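Local coordinates for GCN5-related N-acetyltransferase (Kribbella flavida, PDB 4H89), which probably transfers an acyl group, most likely acetyl from acetyl-CoA as GNAT-family enzymes do, to an acceptor substrate, at residues E7-R12 with T63-A68; A17-I22 with L50-S55; S75-P80 with S91-V96; V105-C110 with V138-S143; F122-F127 with V168-L173. All coordinates share one frame; numbering follows the deposited sequence.

Interaction 1: E7-R12 with T63-A68; sequences EALQVR and TVAVDA
Gln10, Val11 and Arg12 form an outermost strand of the GNAT-fold sheet within this chain, antiparallel to strand 61-66 and paired with Val66, Ala65 and Val64. Gln10 N reaches Val66 O at 3.0 Å, and the return bond from Val66 N to Gln10 O is 2.9 Å. Arg12 and Val64 repeat this doubly bonded pairing, with Val64 N 2.8 Å from Arg12 O. The non-hydrogen-bonded pair between them puts Val11 and Ala65 on the face covered by helix 105-119, where Val11 CG1 leans on Thr63 CB at 3.8 Å. Arg12 lies on the other face, beside Val64 and Val66. With its CG between the backbone N and the carbonyl carbon (chi1 60°) and the chain extended to NE, the guanidinium lies along the Val64 side chain. Val64 CG2 sits over one guanidinium face, offset toward the rim and 3.4 Å from Arg12 NH1. That same NH1 makes a salt bridge with Asp18. A leucine in place of Arg12 would probably leave the Asp18 carboxylate without its charge partner and strip the Val64 methyl of its flat cover. Where the strand pairing ends, Ala8 CB still touches Ala68 CB at 3.7 Å.

Interaction 2: A17-I22 with L50-S55; sequences ADWPAI and LWMTPS
The first turn of helix 19-32 faces the end of helix 44-51 with Trp19 and Met52 nearest, their CA atoms 7.7 Å apart, and Met52 is the first residue after helix 44-51 to leave helical backbone angles. Side chains fill the space between. Trp19 holds its CG anti to the backbone N (chi1 171°), which carries the six-membered ring out to the neighbouring helix. There Trp19 CZ3 meets Trp51 CB at 3.8 Å, while Trp19 CE3 meets Met52 CG at 3.9 Å. In the GNAT fold the first two helices come between the first and second strands along the chain, and this contact closes that helical pair over strands 61-66 and 72-80. The selenomethionine Met52, bent at both chi2 and chi3, brings its SE obliquely to Trp19 in a Met-aromatic contact, 5.2 Å from the centroid of the six-membered ring and 67° off its normal. SE also touches Ile22 CD1, at 4.1 Å. The other branch of Ile22 goes to the second indole: Ile22 CG2 lies 3.9 Å from Trp51 NE1, the two side chains crossing at about a right angle. Two polar atoms of Trp51 reach the sheet: NE1 bonds Ser75 OG, and the backbone O bonds Asn77 ND2 and Thr62 OG1.

Interaction 3: S75-P80 with S91-V96; sequences SANMYP and SASFMV
Tyr79 lies across the neighbouring strand with its ring over the Ser91 carbonyl: Ser91 O sits 3.9 Å above the ring plane, over the centre. A chi1 of 40°, CG between the backbone N and the carbonyl carbon, folds the ring over in this way and brings Tyr79 CE1 to 3.6 Å from Ser91 CB. Its hydroxyl travels on to Ser93, where Tyr79 OH and Ser93 OG form a 3.2 Å hydrogen bond. A water in the plane of the ring at its edge also bonds Tyr79 OH and donates to Ser91 OG at 2.8 Å, while Ser91 OG has a second partner in Gln126 O. An alanine here would remove the ring and hydroxyl, and would probably uncover the Ser91 carbonyl and leave Ser93 OG without this partner. Asn77 shares this face. On the reverse face Ala76 CB packs on Phe94 CD1 at 3.6 Å. Selenomethionine Met78 touches Ala92 only near its root, CB to CB 4.1 Å, and then bends off toward Met113 and Trp116 of helix 105-119. Three hydrogen-bonded pairs, Ser75-Met95, Asn77-Ser93 and Tyr79-Ser91, join the backbones into the antiparallel hairpin of strands 72-80 and 89-96 at the centre of the GNAT sheet; in this family the second of these strands leads into the loop that usually binds coenzyme A.

Interaction 4: V105-C110 with V138-S143; sequences VGRALC and VKLWQS
Leu140 sets its two methyls against the backbone step from Gly106 to Arg107 on the neighbouring helix. Its CD2 lies 3.8 Å from Gly106 C and 3.7 Å from Arg107 N, while CD1 rests against Arg107 CB at 3.8 Å, the Arg107 and Leu140 side chains crossing at about a right angle. The close fit depends on Gly106 having no side chain, since a CB modelled there would come within 3.2 Å of Leu140 CD2. One turn further on, Cys110 turns to Trp141. The indole, with CG anti to the carbonyl carbon (chi1 -54°), carries its six-membered ring over to helix 105-119, where Trp141 CZ3 meets Cys110 CB at 3.6 Å. Cys110 SG lies 4.4 Å from the centroid of the six-membered ring and 47° off its normal, an oblique sulfur-aromatic contact. Gly106 O approaches the edge of the same ring, near its plane. On the sheet side Trp141 meets Phe127 edge-to-face and also touches the Phe94 ring. On helix 135-143, Ser143 OG bonds Leu140 O at 2.7 Å, on a lone pair in the carbonyl plane. The helix segments cross at -42° with axes 10.5 Å apart, both lying on the same face of the sheet, as expected for the third and fourth helices of a GNAT fold. Gly106 closes a sequence that fits the family's R/Q-x-x-G-x-G/A signature, whose backbone in relatives holds the pyrophosphate of acetyl-CoA.

Interaction 5: F122-F127 with V168-L173; sequences FRAIQF and VMHRPL
This is antiparallel strand pairing in the half of the sheet formed by the last strands of the chain, where Ala124 to Phe127 run beside Met169 to Pro172. Ile125 and Arg171 form one hydrogen-bonded pair, with Ile125 N 2.9 Å from Arg171 O, and Phe127 and Met169 form another. In the latter, Phe127 N comes to Met169 O at 2.8 Å but tilted 33° from the carbonyl plane. At the C-terminal residue, Leu173 N reaches Arg123 O at 3.0 Å, from above the carbonyl plane. Strand 164-172 is the last in the chain yet slips in between strands 124-131 and 147-155, the 5-7-6 order seen in GNAT folds. The Leu173 side chain points toward segment 122-127. With CG anti to the carbonyl carbon (chi1 -67°), its CD1 packs on Phe122 CB at 3.8 Å and on Ile125 CG1 at 3.9 Å. Across the sheet, on the face with Gln126 and His170, Ala124 CB meets His170 NE2 at 3.4 Å; Val152 of the second subunit packs on Gln126, Val168 and His170. The end of Arg171 leads away, its NE bonding Leu144 O in one of two conformers. The backbone N of Ala124 is buried without a hydrogen-bond partner, with Leu173 CD1 lying 3.8 Å from it.

Interactions 1, 3 and 5 are antiparallel pairings in one sheet, held chiefly by backbone hydrogen bonds, while interactions 2 and 4 join helices on its two faces through apolar and selenium- or sulfur-aromatic packing. Interaction 3 sits about 3 Å from the chain's centre and touches all the others. Interaction 1, at one edge, is only partly buried and adds a charged side chain, whose salt bridge leads to interaction 2. Interaction 5, largely buried, borders the second subunit. Of the two helical contacts, 2 is buried and rich in indole, whereas 4 is partly buried and built around a glycine. Phe94, Phe127 and Trp141 tie 3, 5 and 4 together.

Interaction 1: E7-R12 with T63-A68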
# COMPACT_ATOMS: atom_id res chain seq x y z
N GLU A 7 -9.27 -21.92 25.97
CA GLU A 7 -8.76 -23.29 25.82
C GLU A 7 -9.22 -23.98 24.53
O GLU A 7 -8.48 -24.75 23.95
CB GLU A 7 -9.15 -24.17 27.03
CG GLU A 7 -8.47 -23.70 28.32
CD GLU A 7 -8.96 -22.39 28.88
OE1 GLU A 7 -10.16 -22.05 28.72
OE2 GLU A 7 -8.13 -21.69 29.48
N ALA A 8 -10.43 -23.74 24.08
CA ALA A 8 -10.93 -24.37 22.87
C ALA A 8 -10.44 -23.66 21.63
O ALA A 8 -10.47 -24.25 20.55
CB ALA A 8 -12.46 -24.42 22.89
N LEU A 9 -9.95 -22.43 21.76
CA LEU A 9 -9.56 -21.65 20.59
C LEU A 9 -8.13 -21.99 20.21
O LEU A 9 -7.24 -21.92 21.04
CB LEU A 9 -9.62 -20.14 20.93
CG LEU A 9 -9.33 -19.11 19.88
CD1 LEU A 9 -10.37 -19.19 18.81
CD2 LEU A 9 -9.34 -17.72 20.49
N GLN A 10 -7.94 -22.27 18.91
CA GLN A 10 -6.61 -22.46 18.32
C GLN A 10 -6.44 -21.60 17.10
O GLN A 10 -7.35 -21.42 16.32
CB GLN A 10 -6.47 -23.93 17.92
CG GLN A 10 -5.27 -24.27 17.11
CD GLN A 10 -5.08 -25.73 16.89
OE1 GLN A 10 -5.68 -26.34 15.99
NE2 GLN A 10 -4.18 -26.29 17.65
N VAL A 11 -5.25 -21.03 16.95
CA VAL A 11 -4.81 -20.44 15.69
C VAL A 11 -3.83 -21.45 15.02
O VAL A 11 -2.85 -21.87 15.63
CB VAL A 11 -4.12 -19.08 15.91
CG1 VAL A 11 -3.68 -18.52 14.56
CG2 VAL A 11 -5.04 -18.13 16.63
N ARG A 12 -4.14 -21.77 13.77
CA ARG A 12 -3.35 -22.73 13.03
C ARG A 12 -3.29 -22.28 11.58
O ARG A 12 -4.06 -21.42 11.13
CB ARG A 12 -3.96 -24.14 13.08
CG ARG A 12 -5.36 -24.25 12.49
CD ARG A 12 -5.77 -25.70 12.25
NE ARG A 12 -7.15 -25.85 11.80
CZ ARG A 12 -7.64 -25.58 10.56
NH1 ARG A 12 -6.89 -25.14 9.57
NH2 ARG A 12 -8.94 -25.77 10.27
N THR A 63 -3.63 -17.91 8.37
CA THR A 63 -4.09 -18.69 9.51
C THR A 63 -5.60 -18.63 9.65
O THR A 63 -6.24 -17.73 9.09
CB THR A 63 -3.50 -18.18 10.82
OG1 THR A 63 -3.91 -16.83 11.02
CG2 THR A 63 -1.98 -18.25 10.77
N VAL A 64 -6.11 -19.58 10.41
CA VAL A 64 -7.50 -19.53 10.89
C VAL A 64 -7.50 -19.66 12.40
O VAL A 64 -6.63 -20.33 12.97
CB VAL A 64 -8.43 -20.58 10.27
CG1 VAL A 64 -8.73 -20.25 8.83
CG2 VAL A 64 -7.86 -21.98 10.42
N ALA A 65 -8.50 -19.05 13.02
CA ALA A 65 -8.83 -19.31 14.42
C ALA A 65 -10.05 -20.25 14.39
O ALA A 65 -11.03 -19.97 13.70
CB ALA A 65 -9.23 -18.04 15.09
N VAL A 66 -9.97 -21.35 15.12
CA VAL A 66 -10.96 -22.37 15.15
C VAL A 66 -11.36 -22.70 16.56
O VAL A 66 -10.57 -22.63 17.49
CB VAL A 66 -10.51 -23.64 14.44
CG1 VAL A 66 -10.38 -23.45 12.94
CG2 VAL A 66 -9.28 -24.27 15.06
N ASP A 67 -12.62 -23.07 16.72
CA ASP A 67 -13.10 -23.55 18.01
C ASP A 67 -12.83 -25.05 18.14
O ASP A 67 -12.25 -25.67 17.26
CB ASP A 67 -14.58 -23.17 18.24
CG ASP A 67 -15.54 -23.97 17.42
OD1 ASP A 67 -15.16 -24.95 16.71
OD2 ASP A 67 -16.75 -23.57 17.52
N ALA A 68 -13.33 -25.66 19.23
CA ALA A 68 -12.99 -27.05 19.50
C ALA A 68 -13.68 -28.03 18.56
O ALA A 68 -13.29 -29.18 18.51
CB ALA A 68 -13.29 -27.41 20.94

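Interaction 2: A17-I22 with L50-S55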
# COMPACT_ATOMS: atom_id res chain seq x y z
N ALA A 17 -9.29 -26.18 2.31
CA ALA A 17 -10.66 -26.44 2.65
C ALA A 17 -11.31 -25.43 3.59
O ALA A 17 -12.54 -25.44 3.70
CB ALA A 17 -10.79 -27.84 3.23
N ASP A 18 -10.52 -24.58 4.28
CA ASP A 18 -11.10 -23.53 5.14
C ASP A 18 -11.64 -22.35 4.35
O ASP A 18 -12.38 -21.54 4.89
CB ASP A 18 -10.01 -23.03 6.09
CG ASP A 18 -9.55 -24.08 7.06
OD1 ASP A 18 -10.34 -24.89 7.54
OD2 ASP A 18 -8.34 -24.00 7.44
N TRP A 19 -11.25 -22.19 3.08
CA TRP A 19 -11.61 -20.97 2.33
C TRP A 19 -13.13 -20.71 2.28
O TRP A 19 -13.54 -19.57 2.47
CB TRP A 19 -10.95 -20.91 0.94
CG TRP A 19 -11.47 -19.81 0.11
CD1 TRP A 19 -12.29 -19.92 -0.99
CD2 TRP A 19 -11.37 -18.39 0.38
NE1 TRP A 19 -12.64 -18.68 -1.42
CE2 TRP A 19 -12.07 -17.73 -0.62
CE3 TRP A 19 -10.70 -17.64 1.34
CZ2 TRP A 19 -12.17 -16.36 -0.66
CZ3 TRP A 19 -10.79 -16.26 1.31
CH2 TRP A 19 -11.54 -15.64 0.30
N PRO A 20 -13.96 -21.73 2.03
CA PRO A 20 -15.39 -21.45 2.03
C PRO A 20 -15.96 -20.88 3.28
O PRO A 20 -16.93 -20.15 3.22
CB PRO A 20 -16.02 -22.82 1.68
CG PRO A 20 -14.95 -23.51 0.90
CD PRO A 20 -13.69 -23.10 1.60
N ALA A 21 -15.34 -21.15 4.43
CA ALA A 21 -15.78 -20.57 5.70
C ALA A 21 -15.27 -19.16 5.87
O ALA A 21 -15.89 -18.34 6.55
CB ALA A 21 -15.28 -21.44 6.84
N ILE A 22 -14.15 -18.81 5.24
CA ILE A 22 -13.57 -17.46 5.32
C ILE A 22 -14.24 -16.46 4.40
O ILE A 22 -14.44 -15.29 4.75
CB ILE A 22 -12.04 -17.53 5.00
CG1 ILE A 22 -11.35 -18.45 6.00
CG2 ILE A 22 -11.43 -16.12 5.01
CD1 ILE A 22 -9.95 -18.82 5.59
N LEU A 50 -6.17 -13.12 -3.03
CA LEU A 50 -5.67 -12.05 -2.20
C LEU A 50 -5.44 -12.54 -0.78
O LEU A 50 -4.51 -12.08 -0.12
CB LEU A 50 -6.63 -10.88 -2.19
CG LEU A 50 -6.65 -10.03 -3.47
CD1 LEU A 50 -7.49 -8.79 -3.20
CD2 LEU A 50 -5.25 -9.60 -3.94
N TRP A 51 -6.25 -13.50 -0.33
CA TRP A 51 -6.25 -13.89 1.08
C TRP A 51 -5.42 -15.13 1.44
O TRP A 51 -4.68 -15.13 2.43
CB TRP A 51 -7.71 -14.09 1.55
CG TRP A 51 -7.75 -14.20 3.02
CD1 TRP A 51 -7.81 -15.32 3.77
CD2 TRP A 51 -7.68 -13.10 3.92
NE1 TRP A 51 -7.72 -15.00 5.10
CE2 TRP A 51 -7.65 -13.63 5.21
CE3 TRP A 51 -7.61 -11.72 3.74
CZ2 TRP A 51 -7.59 -12.82 6.35
CZ3 TRP A 51 -7.54 -10.91 4.87
CH2 TRP A 51 -7.51 -11.47 6.15
N MSE A 52 -5.60 -16.21 0.71
CA MSE A 52 -4.89 -17.46 0.90
C MSE A 52 -3.50 -17.29 0.37
O MSE A 52 -3.28 -16.59 -0.61
CB MSE A 52 -5.61 -18.61 0.18
CG MSE A 52 -7.02 -18.87 0.68
SE MSE A 52 -7.28 -19.31 2.55
CE MSE A 52 -6.67 -21.07 2.37
N THR A 53 -2.53 -17.88 1.08
CA THR A 53 -1.11 -17.76 0.76
C THR A 53 -0.66 -18.98 0.02
O THR A 53 -0.71 -20.10 0.57
CB THR A 53 -0.25 -17.75 2.05
OG1 THR A 53 -0.57 -16.62 2.78
CG2 THR A 53 1.20 -17.67 1.70
N PRO A 54 -0.24 -18.79 -1.23
CA PRO A 54 0.35 -19.91 -1.99
C PRO A 54 1.79 -20.21 -1.56
O PRO A 54 2.54 -19.30 -1.17
CB PRO A 54 0.29 -19.42 -3.42
CG PRO A 54 0.27 -17.95 -3.37
CD PRO A 54 -0.27 -17.55 -2.02
N SER A 55 2.19 -21.47 -1.64
CA SER A 55 3.57 -21.85 -1.32
C SER A 55 4.54 -21.12 -2.26
O SER A 55 4.23 -20.89 -3.48
CB SER A 55 3.75 -23.34 -1.46
OG SER A 55 3.07 -24.02 -0.43

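Interaction 3: S75-P80 with S91-V96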
# COMPACT_ATOMS: atom_id res chain seq x y z
N SER A 75 -9.75 -15.29 10.56
CA SER A 75 -8.59 -15.63 9.75
C SER A 75 -7.66 -14.44 9.68
O SER A 75 -8.07 -13.28 9.82
CB SER A 75 -9.07 -16.06 8.36
OG SER A 75 -8.00 -16.46 7.52
N ALA A 76 -6.37 -14.70 9.45
CA ALA A 76 -5.38 -13.65 9.28
C ALA A 76 -4.49 -14.03 8.09
O ALA A 76 -4.25 -15.20 7.84
CB ALA A 76 -4.52 -13.46 10.50
N ASN A 77 -3.96 -13.02 7.43
CA ASN A 77 -2.87 -13.31 6.55
C ASN A 77 -1.78 -12.27 6.79
O ASN A 77 -2.03 -11.17 7.29
CB ASN A 77 -3.30 -13.41 5.09
CG ASN A 77 -3.58 -12.08 4.49
OD1 ASN A 77 -3.54 -11.05 5.19
ND2 ASN A 77 -3.83 -12.07 3.24
N MSE A 78 -0.55 -12.69 6.50
CA MSE A 78 0.66 -11.99 6.90
C MSE A 78 1.68 -12.18 5.81
O MSE A 78 1.76 -13.24 5.18
CB MSE A 78 1.09 -12.45 8.30
CG MSE A 78 1.45 -13.96 8.35
SE MSE A 78 0.99 -14.74 10.10
CE MSE A 78 -0.78 -14.69 9.89
N TYR A 79 2.54 -11.17 5.62
CA TYR A 79 3.36 -11.13 4.41
C TYR A 79 4.33 -9.95 4.56
O TYR A 79 4.10 -9.08 5.37
CB TYR A 79 2.45 -10.91 3.15
CG TYR A 79 1.33 -9.92 3.42
CD1 TYR A 79 1.52 -8.54 3.32
CD2 TYR A 79 0.10 -10.36 3.81
CE1 TYR A 79 0.49 -7.63 3.66
CE2 TYR A 79 -0.93 -9.49 4.13
CZ TYR A 79 -0.75 -8.15 4.06
OH TYR A 79 -1.81 -7.33 4.41
N PRO A 80 5.35 -9.85 3.71
CA PRO A 80 6.16 -8.64 3.73
C PRO A 80 5.34 -7.43 3.26
O PRO A 80 4.59 -7.52 2.27
CB PRO A 80 7.32 -8.95 2.76
CG PRO A 80 7.30 -10.46 2.63
CD PRO A 80 5.86 -10.82 2.75
N SER A 91 3.46 -7.12 7.31
CA SER A 91 2.11 -6.59 7.56
C SER A 91 1.16 -7.73 7.63
O SER A 91 1.53 -8.90 7.46
CB SER A 91 1.75 -5.64 6.44
OG SER A 91 0.52 -4.94 6.70
N ALA A 92 -0.09 -7.42 7.94
CA ALA A 92 -1.09 -8.42 8.09
C ALA A 92 -2.46 -7.78 8.00
O ALA A 92 -2.63 -6.58 8.18
CB ALA A 92 -0.95 -9.12 9.44
N SER A 93 -3.44 -8.63 7.72
CA SER A 93 -4.85 -8.32 7.76
C SER A 93 -5.60 -9.38 8.55
O SER A 93 -5.18 -10.52 8.61
CB SER A 93 -5.42 -8.30 6.32
OG SER A 93 -4.76 -7.33 5.52
N PHE A 94 -6.72 -8.96 9.15
CA PHE A 94 -7.51 -9.80 10.05
C PHE A 94 -8.98 -9.72 9.72
O PHE A 94 -9.50 -8.64 9.42
CB PHE A 94 -7.32 -9.35 11.52
CG PHE A 94 -5.88 -9.36 11.93
CD1 PHE A 94 -5.31 -10.51 12.42
CD2 PHE A 94 -5.07 -8.26 11.75
CE1 PHE A 94 -3.95 -10.56 12.72
CE2 PHE A 94 -3.71 -8.31 12.05
CZ PHE A 94 -3.16 -9.44 12.57
N MSE A 95 -9.64 -10.87 9.81
CA MSE A 95 -11.11 -10.93 9.70
C MSE A 95 -11.61 -11.83 10.76
O MSE A 95 -11.19 -12.95 10.89
CB MSE A 95 -11.53 -11.48 8.36
CG MSE A 95 -10.91 -10.62 7.28
SE MSE A 95 -11.75 -11.09 5.61
CE MSE A 95 -11.98 -9.28 4.93
N VAL A 96 -12.54 -11.33 11.53
CA VAL A 96 -13.22 -12.10 12.57
C VAL A 96 -14.72 -12.15 12.27
O VAL A 96 -15.34 -11.13 12.01
CB VAL A 96 -12.98 -11.47 13.95
CG1 VAL A 96 -13.74 -12.21 15.03
CG2 VAL A 96 -11.49 -11.43 14.29
O HOH W 1 -1.32 -4.92 4.57

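Interaction 4: V105-C110 with V138-S143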
# COMPACT_ATOMS: atom_id res chain seq x y z
N VAL A 105 -10.76 -13.45 19.59
CA VAL A 105 -10.27 -14.03 18.38
C VAL A 105 -9.26 -13.12 17.69
O VAL A 105 -8.22 -13.58 17.22
CB VAL A 105 -11.41 -14.47 17.44
CG1 VAL A 105 -10.87 -14.99 16.12
CG2 VAL A 105 -12.28 -15.54 18.09
N GLY A 106 -9.57 -11.84 17.61
CA GLY A 106 -8.65 -10.86 17.05
C GLY A 106 -7.34 -10.86 17.78
O GLY A 106 -6.28 -10.82 17.15
N ARG A 107 -7.39 -10.87 19.12
CA ARG A 107 -6.17 -10.88 19.89
C ARG A 107 -5.34 -12.12 19.60
O ARG A 107 -4.12 -12.04 19.43
CB ARG A 107 -6.45 -10.81 21.39
CG ARG A 107 -5.20 -10.65 22.24
CD ARG A 107 -5.24 -11.38 23.59
NE ARG A 107 -5.51 -12.81 23.46
CZ ARG A 107 -4.62 -13.77 23.14
NH1 ARG A 107 -3.33 -13.49 22.92
NH2 ARG A 107 -5.03 -15.01 23.06
N ALA A 108 -5.98 -13.28 19.57
CA ALA A 108 -5.28 -14.50 19.33
C ALA A 108 -4.62 -14.49 17.96
O ALA A 108 -3.47 -14.90 17.80
CB ALA A 108 -6.22 -15.66 19.47
N LEU A 109 -5.37 -14.07 16.95
CA LEU A 109 -4.81 -14.03 15.59
C LEU A 109 -3.62 -13.07 15.53
O LEU A 109 -2.62 -13.39 14.87
CB LEU A 109 -5.89 -13.62 14.59
CG LEU A 109 -6.98 -14.61 14.26
CD1 LEU A 109 -8.11 -13.88 13.53
CD2 LEU A 109 -6.41 -15.73 13.42
N CYS A 110 -3.74 -11.90 16.13
CA CYS A 110 -2.65 -10.94 16.03
C CYS A 110 -1.44 -11.36 16.85
O CYS A 110 -0.32 -11.17 16.40
CB CYS A 110 -3.14 -9.56 16.44
SG CYS A 110 -1.94 -8.24 16.08
N VAL A 138 -8.13 -0.51 16.87
CA VAL A 138 -7.09 0.40 17.25
C VAL A 138 -6.59 0.09 18.65
O VAL A 138 -5.40 -0.04 18.89
CB VAL A 138 -7.49 1.89 17.12
CG1 VAL A 138 -6.36 2.78 17.58
CG2 VAL A 138 -7.81 2.25 15.66
N LYS A 139 -7.51 0.03 19.61
CA LYS A 139 -7.15 -0.22 20.98
C LYS A 139 -6.54 -1.60 21.17
O LYS A 139 -5.64 -1.77 21.98
CB LYS A 139 -8.35 0.02 21.90
CG LYS A 139 -8.71 1.51 21.92
CD LYS A 139 -9.87 1.77 22.85
CE LYS A 139 -10.32 3.22 22.80
NZ LYS A 139 -9.19 4.17 23.06
N LEU A 140 -7.04 -2.59 20.45
CA LEU A 140 -6.49 -3.93 20.53
C LEU A 140 -5.05 -3.92 20.02
O LEU A 140 -4.15 -4.42 20.69
CB LEU A 140 -7.33 -4.92 19.70
CG LEU A 140 -6.74 -6.34 19.52
CD1 LEU A 140 -6.56 -7.02 20.85
CD2 LEU A 140 -7.61 -7.18 18.59
N TRP A 141 -4.81 -3.27 18.89
CA TRP A 141 -3.46 -3.23 18.35
C TRP A 141 -2.53 -2.46 19.31
O TRP A 141 -1.39 -2.88 19.52
CB TRP A 141 -3.41 -2.60 16.98
CG TRP A 141 -4.28 -3.13 15.93
CD1 TRP A 141 -4.82 -2.38 14.86
CD2 TRP A 141 -4.76 -4.41 15.78
NE1 TRP A 141 -5.55 -3.15 14.08
CE2 TRP A 141 -5.53 -4.42 14.59
CE3 TRP A 141 -4.60 -5.59 16.48
CZ2 TRP A 141 -6.19 -5.54 14.13
CZ3 TRP A 141 -5.28 -6.70 16.05
CH2 TRP A 141 -6.05 -6.69 14.87
N GLN A 142 -2.99 -1.35 19.87
CA GLN A 142 -2.20 -0.64 20.88
C GLN A 142 -1.86 -1.56 22.05
O GLN A 142 -0.73 -1.51 22.57
CB GLN A 142 -2.93 0.63 21.35
CG GLN A 142 -2.93 1.70 20.27
CD GLN A 142 -3.78 2.89 20.62
OE1 GLN A 142 -4.87 2.74 21.20
NE2 GLN A 142 -3.33 4.06 20.22
N SER A 143 -2.82 -2.36 22.50
CA SER A 143 -2.58 -3.27 23.62
C SER A 143 -1.53 -4.34 23.31
O SER A 143 -0.95 -4.92 24.22
CB SER A 143 -3.87 -3.93 24.10
OG SER A 143 -4.27 -5.03 23.28

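Interaction 5: F122-F127 with V168-L173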
# COMPACT_ATOMS: atom_id res chain seq x y z
N PHE A 122 11.52 -10.91 10.77
CA PHE A 122 11.17 -9.55 10.43
C PHE A 122 11.67 -8.62 11.54
O PHE A 122 11.81 -9.01 12.71
CB PHE A 122 9.65 -9.42 10.26
CG PHE A 122 9.09 -10.08 9.01
CD1 PHE A 122 9.07 -9.42 7.81
CD2 PHE A 122 8.63 -11.36 9.06
CE1 PHE A 122 8.50 -9.97 6.67
CE2 PHE A 122 8.02 -11.94 7.94
CZ PHE A 122 7.99 -11.26 6.73
N ARG A 123 11.86 -7.36 11.17
CA ARG A 123 12.32 -6.31 12.09
C ARG A 123 11.19 -5.43 12.65
O ARG A 123 11.38 -4.75 13.64
CB ARG A 123 13.33 -5.42 11.42
CG ARG A 123 14.66 -6.09 11.25
CD ARG A 123 15.62 -5.28 10.39
NE ARG A 123 17.02 -5.59 10.66
CZ ARG A 123 17.65 -6.67 10.22
NH1 ARG A 123 18.92 -6.74 10.46
NH2 ARG A 123 17.05 -7.69 9.54
N ALA A 124 10.01 -5.48 12.03
CA ALA A 124 8.88 -4.65 12.42
C ALA A 124 7.65 -5.16 11.70
O ALA A 124 7.74 -5.98 10.82
CB ALA A 124 9.16 -3.20 12.08
N ILE A 125 6.53 -4.61 12.14
CA ILE A 125 5.22 -4.84 11.53
C ILE A 125 4.55 -3.48 11.31
O ILE A 125 4.60 -2.61 12.16
CB ILE A 125 4.29 -5.67 12.42
CG1 ILE A 125 4.97 -6.96 12.88
CG2 ILE A 125 3.01 -6.04 11.68
CD1 ILE A 125 4.28 -7.67 14.04
N GLN A 126 3.93 -3.31 10.16
CA GLN A 126 3.24 -2.08 9.81
C GLN A 126 1.84 -2.42 9.33
O GLN A 126 1.66 -3.34 8.52
CB GLN A 126 4.02 -1.38 8.68
CG GLN A 126 3.42 -0.11 8.15
CD GLN A 126 4.31 0.58 7.19
OE1 GLN A 126 5.57 0.46 7.24
NE2 GLN A 126 3.71 1.34 6.30
N PHE A 127 0.84 -1.65 9.80
CA PHE A 127 -0.52 -1.67 9.24
C PHE A 127 -0.68 -0.35 8.50
O PHE A 127 -0.59 0.71 9.10
CB PHE A 127 -1.59 -1.82 10.34
CG PHE A 127 -1.49 -3.08 11.14
CD1 PHE A 127 -0.85 -4.24 10.66
CD2 PHE A 127 -1.99 -3.12 12.42
CE1 PHE A 127 -0.81 -5.42 11.41
CE2 PHE A 127 -1.99 -4.26 13.18
CZ PHE A 127 -1.38 -5.42 12.69
N VAL A 168 -1.69 5.02 10.12
CA VAL A 168 -0.62 4.09 9.83
C VAL A 168 -0.09 3.66 11.19
O VAL A 168 0.19 4.51 12.02
CB VAL A 168 0.50 4.80 9.04
CG1 VAL A 168 1.67 3.83 8.79
CG2 VAL A 168 -0.09 5.34 7.73
N MSE A 169 -0.01 2.36 11.44
CA MSE A 169 0.39 1.84 12.73
C MSE A 169 1.63 0.96 12.56
O MSE A 169 1.85 0.37 11.51
CB MSE A 169 -0.68 1.04 13.41
CG MSE A 169 -1.95 1.88 13.58
SE MSE A 169 -3.33 1.14 14.72
CE MSE A 169 -2.59 1.35 16.50
N HIS A 170 2.44 0.89 13.61
CA HIS A 170 3.73 0.23 13.54
C HIS A 170 4.12 -0.34 14.88
O HIS A 170 3.79 0.20 15.93
CB HIS A 170 4.76 1.27 13.12
CG HIS A 170 6.18 0.79 13.12
ND1 HIS A 170 7.00 0.97 14.21
CD2 HIS A 170 6.94 0.16 12.18
CE1 HIS A 170 8.19 0.50 13.95
NE2 HIS A 170 8.19 0.03 12.72
N ARG A 171 4.83 -1.47 14.84
CA ARG A 171 5.37 -2.13 16.04
C ARG A 171 6.77 -2.62 15.67
O ARG A 171 6.90 -3.30 14.65
CB ARG A 171 4.49 -3.36 16.34
CG ARG A 171 4.79 -4.06 17.64
CD ARG A 171 4.05 -5.37 17.69
NE ARG A 171 3.93 -5.92 19.03
CZ ARG A 171 4.91 -6.51 19.68
NH1 ARG A 171 6.15 -6.58 19.20
NH2 ARG A 171 4.64 -7.04 20.84
N PRO A 172 7.83 -2.31 16.47
CA PRO A 172 9.10 -2.97 16.28
C PRO A 172 9.06 -4.42 16.74
O PRO A 172 8.23 -4.79 17.57
CB PRO A 172 10.08 -2.17 17.14
CG PRO A 172 9.22 -1.70 18.27
CD PRO A 172 7.86 -1.39 17.63
N LEU A 173 9.94 -5.25 16.19
CA LEU A 173 10.17 -6.61 16.64
C LEU A 173 11.62 -6.76 17.06
O LEU A 173 11.96 -7.72 17.74
CB LEU A 173 9.89 -7.60 15.51
CG LEU A 173 8.46 -7.70 15.05
CD1 LEU A 173 8.42 -8.49 13.76
CD2 LEU A 173 7.57 -8.33 16.12
OXT LEU A 173 12.46 -5.93 16.70